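Local coordinates for protein cytosol aminopeptidase (Staphylococcus aureus subsp. aureus, PDB 3KZW) that probably removes N-terminal residues, leucine among them, from peptides as a metal-dependent leucyl aminopeptidase of the cytosol, here assembled from six copies, at residues A[199-208]-A[495-506]; A[245-255]-A[351-359]. One frame throughout, in Å; residues are numbered along the deposited sequence.

In the fold
Both contacts lie in the catalytic part of the chain, their centres 30 Å apart and their nearest atoms about 16 Å apart. Interaction 1 is buried near the middle of the chain and joins the end of helix 188-208 to the segment leading into helix 505-512; Arg204 supplies charged hydrogen bonds to backbone carbonyls beside an apolar patch. Interaction 2 sits about 29 Å from the chain centre, partly buried, where helix 248-254 meets the hairpin of strands 350-352 and 358-360. No hydrogen bond crosses it; apolar side chains and methyl groups over aromatic faces make most of the contact, with two CA-H...O approaches. The span between 199-208 and 495-506 includes both segments of interaction 2.

Interaction 1: A[199-208]-A[495-506]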
ATOM      1  N   SER A 199       6.424  29.090  31.978  1.00  2.66           N
ATOM      2  CA  SER A 199       6.148  29.533  30.614  1.00  2.67           C
ATOM      3  C   SER A 199       6.109  28.350  29.653  1.00  2.66           C
ATOM      4  O   SER A 199       5.298  28.324  28.724  1.00  2.67           O
ATOM      5  CB  SER A 199       7.188  30.553  30.154  1.00  2.65           C
ATOM      6  OG  SER A 199       7.167  31.700  30.980  1.00  2.66           O
ATOM      7  N   ILE A 200       6.990  27.376  29.886  1.00  2.65           N
ATOM      8  CA  ILE A 200       7.023  26.135  29.109  1.00  2.65           C
ATOM      9  C   ILE A 200       5.747  25.331  29.351  1.00  2.63           C
ATOM     10  O   ILE A 200       5.146  24.804  28.410  1.00  2.62           O
ATOM     11  CB  ILE A 200       8.286  25.291  29.430  1.00  2.63           C
ATOM     12  CG1 ILE A 200       9.547  26.022  28.944  1.00  2.61           C
ATOM     13  CG2 ILE A 200       8.196  23.903  28.795  1.00  2.60           C
ATOM     14  CD1 ILE A 200      10.848  25.478  29.499  1.00  2.61           C
ATOM     15  N   ASN A 201       5.331  25.264  30.613  1.00  2.64           N
ATOM     16  CA  ASN A 201       4.111  24.560  30.999  1.00  2.61           C
ATOM     17  C   ASN A 201       2.843  25.221  30.471  1.00  2.59           C
ATOM     18  O   ASN A 201       1.851  24.540  30.209  1.00  2.60           O
ATOM     19  CB  ASN A 201       4.042  24.393  32.520  1.00  2.61           C
ATOM     20  CG  ASN A 201       5.078  23.412  33.050  1.00  2.61           C
ATOM     21  OD1 ASN A 201       5.783  22.753  32.284  1.00  2.59           O
ATOM     22  ND2 ASN A 201       5.168  23.307  34.369  1.00  2.61           N
ATOM     23  N   LEU A 202       2.881  26.543  30.319  1.00  2.61           N
ATOM     24  CA  LEU A 202       1.766  27.284  29.736  1.00  2.65           C
ATOM     25  C   LEU A 202       1.574  26.878  28.279  1.00  2.67           C
ATOM     26  O   LEU A 202       0.445  26.678  27.830  1.00  2.70           O
ATOM     27  CB  LEU A 202       1.990  28.798  29.847  1.00  2.65           C
ATOM     28  CG  LEU A 202       0.931  29.716  29.213  1.00  2.66           C
ATOM     29  CD1 LEU A 202      -0.387  29.679  29.983  1.00  2.64           C
ATOM     30  CD2 LEU A 202       1.444  31.141  29.102  1.00  2.67           C
ATOM     31  N   ALA A 203       2.688  26.760  27.557  1.00  2.68           N
ATOM     32  CA  ALA A 203       2.688  26.307  26.170  1.00  2.65           C
ATOM     33  C   ALA A 203       2.186  24.866  26.076  1.00  2.67           C
ATOM     34  O   ALA A 203       1.392  24.532  25.190  1.00  2.68           O
ATOM     35  CB  ALA A 203       4.079  26.434  25.575  1.00  2.60           C
ATOM     36  N   ARG A 204       2.649  24.029  27.005  1.00  2.63           N
ATOM     37  CA  ARG A 204       2.233  22.631  27.096  1.00  2.63           C
ATOM     38  C   ARG A 204       0.732  22.488  27.319  1.00  2.64           C
ATOM     39  O   ARG A 204       0.101  21.611  26.732  1.00  2.71           O
ATOM     40  CB  ARG A 204       2.978  21.925  28.228  1.00  2.64           C
ATOM     41  CG  ARG A 204       4.388  21.498  27.898  1.00  2.57           C
ATOM     42  CD  ARG A 204       5.079  21.011  29.151  1.00  2.60           C
ATOM     43  NE  ARG A 204       6.251  20.195  28.856  1.00  2.65           N
ATOM     44  CZ  ARG A 204       7.087  19.721  29.772  1.00  2.63           C
ATOM     45  NH1 ARG A 204       6.901  19.982  31.058  1.00  2.53           N
ATOM     46  NH2 ARG A 204       8.124  18.988  29.398  1.00  2.75           N
ATOM     47  N   ASP A 205       0.174  23.347  28.172  1.00  2.64           N
ATOM     48  CA  ASP A 205      -1.258  23.336  28.472  1.00  2.65           C
ATOM     49  C   ASP A 205      -2.107  23.592  27.229  1.00  2.65           C
ATOM     50  O   ASP A 205      -3.100  22.899  26.997  1.00  2.68           O
ATOM     51  CB  ASP A 205      -1.594  24.349  29.571  1.00  2.64           C
ATOM     52  CG  ASP A 205      -1.328  23.812  30.972  1.00  2.72           C
ATOM     53  OD1 ASP A 205      -1.082  22.593  31.128  1.00  2.66           O
ATOM     54  OD2 ASP A 205      -1.376  24.616  31.929  1.00  2.79           O
ATOM     55  N   PHE A 206      -1.709  24.579  26.429  1.00  2.64           N
ATOM     56  CA  PHE A 206      -2.389  24.871  25.172  1.00  2.65           C
ATOM     57  C   PHE A 206      -2.282  23.705  24.195  1.00  2.64           C
ATOM     58  O   PHE A 206      -3.242  23.381  23.504  1.00  2.66           O
ATOM     59  CB  PHE A 206      -1.836  26.146  24.527  1.00  2.66           C
ATOM     60  CG  PHE A 206      -2.323  27.417  25.167  1.00  2.71           C
ATOM     61  CD1 PHE A 206      -3.684  27.695  25.253  1.00  2.73           C
ATOM     62  CD2 PHE A 206      -1.416  28.350  25.664  1.00  2.74           C
ATOM     63  CE1 PHE A 206      -4.137  28.876  25.841  1.00  2.77           C
ATOM     64  CE2 PHE A 206      -1.856  29.535  26.252  1.00  2.73           C
ATOM     65  CZ  PHE A 206      -3.222  29.797  26.340  1.00  2.74           C
ATOM     66  N   SER A 207      -1.109  23.078  24.152  1.00  2.64           N
ATOM     67  CA  SER A 207      -0.852  21.974  23.237  1.00  2.63           C
ATOM     68  C   SER A 207      -1.624  20.709  23.614  1.00  2.63           C
ATOM     69  O   SER A 207      -2.161  20.024  22.746  1.00  2.66           O
ATOM     70  CB  SER A 207       0.646  21.680  23.165  1.00  2.62           C
ATOM     71  OG  SER A 207       1.372  22.823  22.748  1.00  2.67           O
ATOM     72  N   ASN A 208      -1.683  20.414  24.910  1.00  2.62           N
ATOM     73  CA  ASN A 208      -2.376  19.229  25.412  1.00  2.62           C
ATOM     74  C   ASN A 208      -3.897  19.326  25.335  1.00  2.61           C
ATOM     75  O   ASN A 208      -4.590  18.312  25.384  1.00  2.61           O
ATOM     76  CB  ASN A 208      -1.943  18.920  26.848  1.00  2.59           C
ATOM     77  CG  ASN A 208      -0.717  18.031  26.913  1.00  2.61           C
ATOM     78  OD1 ASN A 208      -0.613  17.038  26.188  1.00  2.60           O
ATOM     79  ND2 ASN A 208       0.215  18.375  27.796  1.00  2.59           N
ATOM     80  N   ASN A 495      12.744  15.602  31.639  1.00  2.62           N
ATOM     81  CA  ASN A 495      12.138  16.859  31.204  1.00  2.64           C
ATOM     82  C   ASN A 495      10.617  16.889  31.316  1.00  2.64           C
ATOM     83  O   ASN A 495       9.991  17.904  31.013  1.00  2.62           O
ATOM     84  CB  ASN A 495      12.574  17.203  29.776  1.00  2.65           C
ATOM     85  CG  ASN A 495      13.916  17.911  29.727  1.00  2.77           C
ATOM     86  OD1 ASN A 495      14.417  18.407  30.740  1.00  2.73           O
ATOM     87  ND2 ASN A 495      14.504  17.970  28.541  1.00  2.84           N
ATOM     88  N   GLY A 496      10.030  15.778  31.755  1.00  2.66           N
ATOM     89  CA  GLY A 496       8.583  15.686  31.932  1.00  2.65           C
ATOM     90  C   GLY A 496       7.962  14.496  31.222  1.00  2.68           C
ATOM     91  O   GLY A 496       8.678  13.671  30.648  1.00  2.70           O
ATOM     92  N   PRO A 497       6.617  14.406  31.245  1.00  2.65           N
ATOM     93  CA  PRO A 497       5.894  13.278  30.658  1.00  2.64           C
ATOM     94  C   PRO A 497       5.787  13.355  29.133  1.00  2.64           C
ATOM     95  O   PRO A 497       6.273  14.313  28.524  1.00  2.64           O
ATOM     96  CB  PRO A 497       4.508  13.393  31.298  1.00  2.60           C
ATOM     97  CG  PRO A 497       4.333  14.838  31.552  1.00  2.57           C
ATOM     98  CD  PRO A 497       5.699  15.404  31.825  1.00  2.64           C
ATOM     99  N   LYS A 498       5.159  12.341  28.535  1.00  2.65           N
ATOM    100  CA  LYS A 498       4.844  12.322  27.106  1.00  2.58           C
ATOM    101  C   LYS A 498       4.058  13.556  26.696  1.00  2.59           C
ATOM    102  O   LYS A 498       3.296  14.113  27.488  1.00  2.67           O
ATOM    103  CB  LYS A 498       3.998  11.096  26.761  1.00  2.67           C
ATOM    104  CG  LYS A 498       4.740   9.774  26.730  1.00  2.76           C
ATOM    105  CD  LYS A 498       3.850   8.675  26.154  1.00  2.77           C
ATOM    106  CE  LYS A 498       2.828   8.187  27.169  1.00  2.82           C
ATOM    107  NZ  LYS A 498       1.813   7.284  26.549  1.00  2.98           N
ATOM    108  N   GLY A 499       4.236  13.974  25.449  1.00  2.58           N
ATOM    109  CA  GLY A 499       3.469  15.084  24.903  1.00  2.57           C
ATOM    110  C   GLY A 499       4.350  16.251  24.525  1.00  2.64           C
ATOM    111  O   GLY A 499       5.525  16.056  24.214  1.00  2.68           O
ATOM    112  N   PRO A 500       3.787  17.475  24.559  1.00  2.64           N
ATOM    113  CA  PRO A 500       4.495  18.687  24.155  1.00  2.61           C
ATOM    114  C   PRO A 500       5.718  18.947  25.027  1.00  2.62           C
ATOM    115  O   PRO A 500       5.664  18.763  26.245  1.00  2.65           O
ATOM    116  CB  PRO A 500       3.449  19.786  24.351  1.00  2.66           C
ATOM    117  CG  PRO A 500       2.494  19.235  25.346  1.00  2.64           C
ATOM    118  CD  PRO A 500       2.440  17.774  25.073  1.00  2.62           C
ATOM    119  N   THR A 501       6.809  19.362  24.393  1.00  2.66           N
ATOM    120  CA  THR A 501       8.083  19.563  25.074  1.00  2.64           C
ATOM    121  C   THR A 501       8.344  21.029  25.399  1.00  2.66           C
ATOM    122  O   THR A 501       9.149  21.336  26.279  1.00  2.78           O
ATOM    123  CB  THR A 501       9.256  19.044  24.225  1.00  2.61           C
ATOM    124  OG1 THR A 501       9.220  19.671  22.940  1.00  2.61           O
ATOM    125  CG2 THR A 501       9.173  17.536  24.052  1.00  2.57           C
ATOM    126  N   GLY A 502       7.662  21.926  24.688  1.00  2.65           N
ATOM    127  CA  GLY A 502       7.922  23.362  24.782  1.00  2.60           C
ATOM    128  C   GLY A 502       9.228  23.711  24.094  1.00  2.66           C
ATOM    129  O   GLY A 502       9.910  24.664  24.474  1.00  2.68           O
ATOM    130  N   PHE A 503       9.567  22.931  23.070  1.00  2.66           N
ATOM    131  CA  PHE A 503      10.839  23.048  22.360  1.00  2.69           C
ATOM    132  C   PHE A 503      11.074  24.447  21.800  1.00  2.70           C
ATOM    133  O   PHE A 503      10.142  25.097  21.319  1.00  2.71           O
ATOM    134  CB  PHE A 503      10.911  22.009  21.237  1.00  2.69           C
ATOM    135  CG  PHE A 503      12.310  21.589  20.890  1.00  2.68           C
ATOM    136  CD1 PHE A 503      12.991  20.669  21.683  1.00  2.59           C
ATOM    137  CD2 PHE A 503      12.946  22.111  19.769  1.00  2.70           C
ATOM    138  CE1 PHE A 503      14.288  20.279  21.365  1.00  2.63           C
ATOM    139  CE2 PHE A 503      14.246  21.726  19.443  1.00  2.71           C
ATOM    140  CZ  PHE A 503      14.916  20.807  20.241  1.00  2.68           C
ATOM    141  N   MET A 504      12.330  24.891  21.876  1.00  2.65           N
ATOM    142  CA  MET A 504      12.779  26.212  21.406  1.00  2.68           C
ATOM    143  C   MET A 504      12.659  27.328  22.444  1.00  2.70           C
ATOM    144  O   MET A 504      13.428  28.289  22.400  1.00  2.78           O
ATOM    145  CB  MET A 504      12.104  26.634  20.087  1.00  2.70           C
ATOM    146  CG  MET A 504      12.480  25.799  18.864  1.00  2.69           C
ATOM    147  SD  MET A 504      14.248  25.611  18.580  1.00  2.90           S
ATOM    148  CE  MET A 504      14.758  27.322  18.354  1.00  2.72           C
ATOM    149  N   ILE A 505      11.699  27.210  23.362  1.00  2.70           N
ATOM    150  CA  ILE A 505      11.493  28.226  24.405  1.00  2.65           C
ATOM    151  C   ILE A 505      12.775  28.517  25.203  1.00  2.67           C
ATOM    152  O   ILE A 505      13.146  29.683  25.336  1.00  2.75           O
ATOM    153  CB  ILE A 505      10.291  27.899  25.341  1.00  2.67           C
ATOM    154  CG1 ILE A 505       8.991  27.818  24.533  1.00  2.65           C
ATOM    155  CG2 ILE A 505      10.166  28.946  26.455  1.00  2.56           C
ATOM    156  CD1 ILE A 505       7.810  27.246  25.298  1.00  2.60           C
ATOM    157  N   PRO A 506      13.468  27.469  25.711  1.00  2.68           N
ATOM    158  CA  PRO A 506      14.738  27.730  26.404  1.00  2.66           C
ATOM    159  C   PRO A 506      15.773  28.448  25.531  1.00  2.66           C
ATOM    160  O   PRO A 506      16.446  29.360  26.013  1.00  2.70           O
ATOM    161  CB  PRO A 506      15.237  26.326  26.763  1.00  2.64           C
ATOM    162  CG  PRO A 506      14.015  25.499  26.825  1.00  2.67           C
ATOM    163  CD  PRO A 506      13.115  26.038  25.759  1.00  2.66           C
TER
HETATM  164  O   HOH W   1       0.216  14.148  26.280  1.00  2.00           O
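Arg204 reaches from helix 188-208 to two backbone carbonyls of 495-506. Its NH2 donates to Asn495 O at 2.7 Å, nearly straight (170°) and in the guanidinium plane, while NE gives a more bent bond to Pro500 O at 3.0 Å, with that oxygen tilted out of the plane. The side chain is extended from CG to NE, which carries the charged end past the Pro500 ring to Asn495. The same ring packs against the last helical turn: its CB meets Ser207 CB at 3.6 Å, and its CD lies 3.3 Å from Asn208 OD1, the Asn208 amide arm running roughly perpendicular to the proline. One to two turns earlier, toward the N-terminal end, Ile200 and Ile505 lie alongside, pointing opposite ways, CG1 to CG2 at 3.9 Å, and Ala203 CB touches Ile505 CD1 at 3.8 Å. Gly502, lacking a side chain, leaves room for Ile200 CG2 against its CA.

In the second shell, NH1 of Arg204 donates to Asn201 OD1 at 3.2 Å and also to Arg157 O, so all three guanidinium nitrogens have acceptors, which should fix its rotation. A water bridges Asn208 OD1 and, weakly, Lys498 O. Thr501 OG1 is bonded to Pro486 O. Within the leucyl aminopeptidase catalytic domain, helix 188-208 thus packs against strand 499-500, which pairs antiparallel with 488-489, and the turn leading into helix 505-512.

Interaction 2: A[245-255]-A[351-359]; sequences EGFGLLQAVGK and FTALSGETV
Ala252 CB stands over the centre of the Phe351 ring in a CH-pi contact, 3.5 Å from its centroid and 5° off the normal. A second CH-pi contact runs the other way: Leu354 lays its branched end on one face of Phe247, with CD1 3.9 Å from the centroid and CD2 over the same face, nearest CE2; the two side chains run side by side in the same direction. The Leu354 CG is anti to the backbone N (chi1 -172°), which swings both methyls over the ring.

Between these aromatic contacts lies plain apolar packing. Leu249 puts CD1 3.8 Å from Ala353 CB and CD2 3.9 Å from Val359 CB, crossing the valine at about a right angle, so one leucine spans the turn at Ala353 and strand 358-360.

Backbone approaches are made through carbon. Gly248 CA sits 3.2 Å from Thr352 O at the start of the helix, and Leu354 CA is 3.3 Å from Gly246 O; both are CA-H...O contacts. Gly246 closes the preceding helix in a Schellman motif.

One charged group takes part: Lys255, extended beyond CG, brings NZ to the edge of the Phe351 ring, 3.7 Å from CE1. Outside the pair, Asp374 of helix 368-380 receives the backbone N of Leu354 and of Leu250, linking the two segments through a third element, and Asn212 of a neighbouring subunit packs on Phe351. With no hydrogen bond across it, the contact is probably held by apolar burial and methyl-on-ring packing, Asp374 supplying hydrogen bonds from outside.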
ATOM      1  N   GLU A 245      -9.572  42.340   5.110  1.00  2.63           N
ATOM      2  CA  GLU A 245      -8.205  42.860   5.101  1.00  2.64           C
ATOM      3  C   GLU A 245      -7.291  42.069   4.163  1.00  2.65           C
ATOM      4  O   GLU A 245      -6.123  42.415   3.985  1.00  2.68           O
ATOM      5  CB  GLU A 245      -7.627  42.910   6.519  1.00  2.62           C
ATOM      6  CG  GLU A 245      -8.177  44.056   7.360  1.00  2.66           C
ATOM      7  CD  GLU A 245      -7.517  44.179   8.724  1.00  2.77           C
ATOM      8  OE1 GLU A 245      -6.492  43.503   8.972  1.00  2.79           O
ATOM      9  OE2 GLU A 245      -8.026  44.964   9.552  1.00  2.77           O
ATOM     10  N   GLY A 246      -7.829  41.005   3.571  1.00  2.66           N
ATOM     11  CA  GLY A 246      -7.144  40.278   2.505  1.00  2.62           C
ATOM     12  C   GLY A 246      -6.224  39.151   2.932  1.00  2.64           C
ATOM     13  O   GLY A 246      -5.274  38.830   2.217  1.00  2.63           O
ATOM     14  N   PHE A 247      -6.504  38.546   4.087  1.00  2.66           N
ATOM     15  CA  PHE A 247      -5.763  37.373   4.559  1.00  2.62           C
ATOM     16  C   PHE A 247      -6.248  36.117   3.833  1.00  2.64           C
ATOM     17  O   PHE A 247      -6.795  35.200   4.447  1.00  2.67           O
ATOM     18  CB  PHE A 247      -5.916  37.209   6.074  1.00  2.64           C
ATOM     19  CG  PHE A 247      -5.096  38.175   6.879  1.00  2.65           C
ATOM     20  CD1 PHE A 247      -5.563  39.460   7.148  1.00  2.70           C
ATOM     21  CD2 PHE A 247      -3.858  37.795   7.384  1.00  2.64           C
ATOM     22  CE1 PHE A 247      -4.807  40.356   7.903  1.00  2.67           C
ATOM     23  CE2 PHE A 247      -3.093  38.677   8.138  1.00  2.64           C
ATOM     24  CZ  PHE A 247      -3.568  39.963   8.398  1.00  2.64           C
ATOM     25  N   GLY A 248      -6.028  36.090   2.520  1.00  2.66           N
ATOM     26  CA  GLY A 248      -6.583  35.064   1.636  1.00  2.64           C
ATOM     27  C   GLY A 248      -6.184  33.631   1.924  1.00  2.67           C
ATOM     28  O   GLY A 248      -7.019  32.728   1.836  1.00  2.69           O
ATOM     29  N   LEU A 249      -4.914  33.420   2.267  1.00  2.65           N
ATOM     30  CA  LEU A 249      -4.401  32.080   2.535  1.00  2.62           C
ATOM     31  C   LEU A 249      -4.914  31.523   3.861  1.00  2.66           C
ATOM     32  O   LEU A 249      -5.294  30.355   3.937  1.00  2.70           O
ATOM     33  CB  LEU A 249      -2.870  32.058   2.495  1.00  2.65           C
ATOM     34  CG  LEU A 249      -2.167  32.454   1.191  1.00  2.62           C
ATOM     35  CD1 LEU A 249      -0.667  32.294   1.337  1.00  2.59           C
ATOM     36  CD2 LEU A 249      -2.669  31.653  -0.002  1.00  2.64           C
ATOM     37  N   LEU A 250      -4.931  32.364   4.895  1.00  2.66           N
ATOM     38  CA  LEU A 250      -5.475  31.985   6.199  1.00  2.64           C
ATOM     39  C   LEU A 250      -6.971  31.685   6.105  1.00  2.65           C
ATOM     40  O   LEU A 250      -7.469  30.767   6.760  1.00  2.65           O
ATOM     41  CB  LEU A 250      -5.195  33.075   7.244  1.00  2.64           C
ATOM     42  CG  LEU A 250      -5.710  32.918   8.683  1.00  2.62           C
ATOM     43  CD1 LEU A 250      -5.267  31.605   9.327  1.00  2.61           C
ATOM     44  CD2 LEU A 250      -5.271  34.099   9.528  1.00  2.55           C
ATOM     45  N   GLN A 251      -7.676  32.466   5.283  1.00  2.67           N
ATOM     46  CA  GLN A 251      -9.094  32.242   4.995  1.00  2.65           C
ATOM     47  C   GLN A 251      -9.300  30.888   4.320  1.00  2.66           C
ATOM     48  O   GLN A 251     -10.161  30.109   4.730  1.00  2.70           O
ATOM     49  CB  GLN A 251      -9.644  33.362   4.109  1.00  2.60           C
ATOM     50  CG  GLN A 251     -11.074  33.137   3.631  1.00  2.60           C
ATOM     51  CD  GLN A 251     -11.458  34.024   2.463  1.00  2.66           C
ATOM     52  OE1 GLN A 251     -10.603  34.522   1.732  1.00  2.72           O
ATOM     53  NE2 GLN A 251     -12.755  34.221   2.278  1.00  2.64           N
ATOM     54  N   ALA A 252      -8.492  30.621   3.297  1.00  2.65           N
ATOM     55  CA  ALA A 252      -8.567  29.385   2.519  1.00  2.67           C
ATOM     56  C   ALA A 252      -8.401  28.126   3.370  1.00  2.66           C
ATOM     57  O   ALA A 252      -9.132  27.156   3.191  1.00  2.67           O
ATOM     58  CB  ALA A 252      -7.532  29.409   1.403  1.00  2.64           C
ATOM     59  N   VAL A 253      -7.442  28.159   4.293  1.00  2.66           N
ATOM     60  CA  VAL A 253      -7.133  27.018   5.148  1.00  2.63           C
ATOM     61  C   VAL A 253      -8.241  26.750   6.167  1.00  2.65           C
ATOM     62  O   VAL A 253      -8.602  25.596   6.407  1.00  2.73           O
ATOM     63  CB  VAL A 253      -5.768  27.206   5.859  1.00  2.62           C
ATOM     64  CG1 VAL A 253      -5.514  26.099   6.878  1.00  2.65           C
ATOM     65  CG2 VAL A 253      -4.639  27.240   4.840  1.00  2.61           C
ATOM     66  N   GLY A 254      -8.792  27.815   6.744  1.00  2.64           N
ATOM     67  CA  GLY A 254      -9.717  27.687   7.867  1.00  2.65           C
ATOM     68  C   GLY A 254     -11.202  27.698   7.568  1.00  2.66           C
ATOM     69  O   GLY A 254     -12.008  27.475   8.475  1.00  2.70           O
ATOM     70  N   LYS A 255     -11.568  27.947   6.308  1.00  2.66           N
ATOM     71  CA  LYS A 255     -12.980  28.106   5.918  1.00  2.66           C
ATOM     72  C   LYS A 255     -13.804  26.818   5.990  1.00  2.65           C
ATOM     73  O   LYS A 255     -15.033  26.864   6.077  1.00  2.69           O
ATOM     74  CB  LYS A 255     -13.114  28.753   4.530  1.00  2.63           C
ATOM     75  CG  LYS A 255     -12.523  27.948   3.386  1.00  2.64           C
ATOM     76  CD  LYS A 255     -12.771  28.618   2.050  1.00  2.65           C
ATOM     77  CE  LYS A 255     -12.093  27.851   0.922  1.00  2.72           C
ATOM     78  NZ  LYS A 255     -12.401  28.415  -0.423  1.00  2.74           N
ATOM     79  N   PHE A 351      -5.657  30.996  -4.767  1.00  2.62           N
ATOM     80  CA  PHE A 351      -6.022  32.060  -3.835  1.00  2.64           C
ATOM     81  C   PHE A 351      -5.066  33.248  -3.915  1.00  2.70           C
ATOM     82  O   PHE A 351      -3.933  33.121  -4.391  1.00  2.71           O
ATOM     83  CB  PHE A 351      -6.059  31.526  -2.401  1.00  2.64           C
ATOM     84  CG  PHE A 351      -6.996  30.371  -2.209  1.00  2.67           C
ATOM     85  CD1 PHE A 351      -8.374  30.579  -2.153  1.00  2.68           C
ATOM     86  CD2 PHE A 351      -6.505  29.075  -2.082  1.00  2.66           C
ATOM     87  CE1 PHE A 351      -9.250  29.513  -1.979  1.00  2.70           C
ATOM     88  CE2 PHE A 351      -7.372  27.998  -1.905  1.00  2.67           C
ATOM     89  CZ  PHE A 351      -8.747  28.219  -1.855  1.00  2.70           C
ATOM     90  N   THR A 352      -5.532  34.403  -3.447  1.00  2.70           N
ATOM     91  CA  THR A 352      -4.703  35.600  -3.379  1.00  2.66           C
ATOM     92  C   THR A 352      -4.201  35.796  -1.952  1.00  2.66           C
ATOM     93  O   THR A 352      -4.993  35.966  -1.023  1.00  2.69           O
ATOM     94  CB  THR A 352      -5.471  36.853  -3.851  1.00  2.64           C
ATOM     95  OG1 THR A 352      -6.096  36.585  -5.111  1.00  2.69           O
ATOM     96  CG2 THR A 352      -4.532  38.042  -4.000  1.00  2.58           C
ATOM     97  N   ALA A 353      -2.882  35.759  -1.788  1.00  2.61           N
ATOM     98  CA  ALA A 353      -2.244  35.955  -0.491  1.00  2.63           C
ATOM     99  C   ALA A 353      -2.368  37.406  -0.016  1.00  2.71           C
ATOM    100  O   ALA A 353      -2.790  38.283  -0.778  1.00  2.74           O
ATOM    101  CB  ALA A 353      -0.783  35.544  -0.570  1.00  2.63           C
ATOM    102  N   LEU A 354      -2.003  37.653   1.243  1.00  2.69           N
ATOM    103  CA  LEU A 354      -1.970  39.011   1.785  1.00  2.66           C
ATOM    104  C   LEU A 354      -0.963  39.872   1.020  1.00  2.67           C
ATOM    105  O   LEU A 354      -1.143  41.084   0.897  1.00  2.72           O
ATOM    106  CB  LEU A 354      -1.636  38.990   3.280  1.00  2.69           C
ATOM    107  CG  LEU A 354      -1.749  40.300   4.069  1.00  2.65           C
ATOM    108  CD1 LEU A 354      -3.203  40.708   4.266  1.00  2.62           C
ATOM    109  CD2 LEU A 354      -1.042  40.178   5.410  1.00  2.62           C
ATOM    110  N   SER A 355       0.082  39.231   0.501  1.00  2.62           N
ATOM    111  CA  SER A 355       1.102  39.905  -0.300  1.00  2.65           C
ATOM    112  C   SER A 355       0.561  40.400  -1.642  1.00  2.69           C
ATOM    113  O   SER A 355       1.153  41.283  -2.266  1.00  2.73           O
ATOM    114  CB  SER A 355       2.299  38.981  -0.532  1.00  2.65           C
ATOM    115  OG  SER A 355       1.972  37.926  -1.420  1.00  2.64           O
ATOM    116  N   GLY A 356      -0.558  39.824  -2.078  1.00  2.68           N
ATOM    117  CA  GLY A 356      -1.153  40.150  -3.372  1.00  2.65           C
ATOM    118  C   GLY A 356      -0.807  39.128  -4.438  1.00  2.64           C
ATOM    119  O   GLY A 356      -1.356  39.158  -5.538  1.00  2.65           O
ATOM    120  N   GLU A 357       0.113  38.226  -4.104  1.00  2.65           N
ATOM    121  CA  GLU A 357       0.529  37.152  -5.001  1.00  2.65           C
ATOM    122  C   GLU A 357      -0.505  36.032  -5.031  1.00  2.65           C
ATOM    123  O   GLU A 357      -1.182  35.771  -4.032  1.00  2.67           O
ATOM    124  CB  GLU A 357       1.884  36.590  -4.565  1.00  2.63           C
ATOM    125  CG  GLU A 357       3.044  37.555  -4.736  1.00  2.68           C
ATOM    126  CD  GLU A 357       4.310  37.074  -4.055  1.00  2.86           C
ATOM    127  OE1 GLU A 357       4.313  36.969  -2.805  1.00  2.85           O
ATOM    128  OE2 GLU A 357       5.305  36.812  -4.771  1.00  2.84           O
ATOM    129  N   THR A 358      -0.621  35.373  -6.180  1.00  2.62           N
ATOM    130  CA  THR A 358      -1.525  34.234  -6.332  1.00  2.63           C
ATOM    131  C   THR A 358      -0.820  32.918  -6.014  1.00  2.64           C
ATOM    132  O   THR A 358       0.324  32.702  -6.419  1.00  2.63           O
ATOM    133  CB  THR A 358      -2.127  34.157  -7.749  1.00  2.63           C
ATOM    134  OG1 THR A 358      -1.076  34.188  -8.720  1.00  2.60           O
ATOM    135  CG2 THR A 358      -3.082  35.318  -7.993  1.00  2.57           C
ATOM    136  N   VAL A 359      -1.516  32.050  -5.283  1.00  2.63           N
ATOM    137  CA  VAL A 359      -0.969  30.765  -4.849  1.00  2.63           C
ATOM    138  C   VAL A 359      -1.877  29.623  -5.295  1.00  2.60           C
ATOM    139  O   VAL A 359      -3.064  29.606  -4.970  1.00  2.58           O
ATOM    140  CB  VAL A 359      -0.788  30.709  -3.303  1.00  2.61           C
ATOM    141  CG1 VAL A 359      -0.219  29.360  -2.868  1.00  2.56           C
ATOM    142  CG2 VAL A 359       0.109  31.844  -2.820  1.00  2.57           C
TER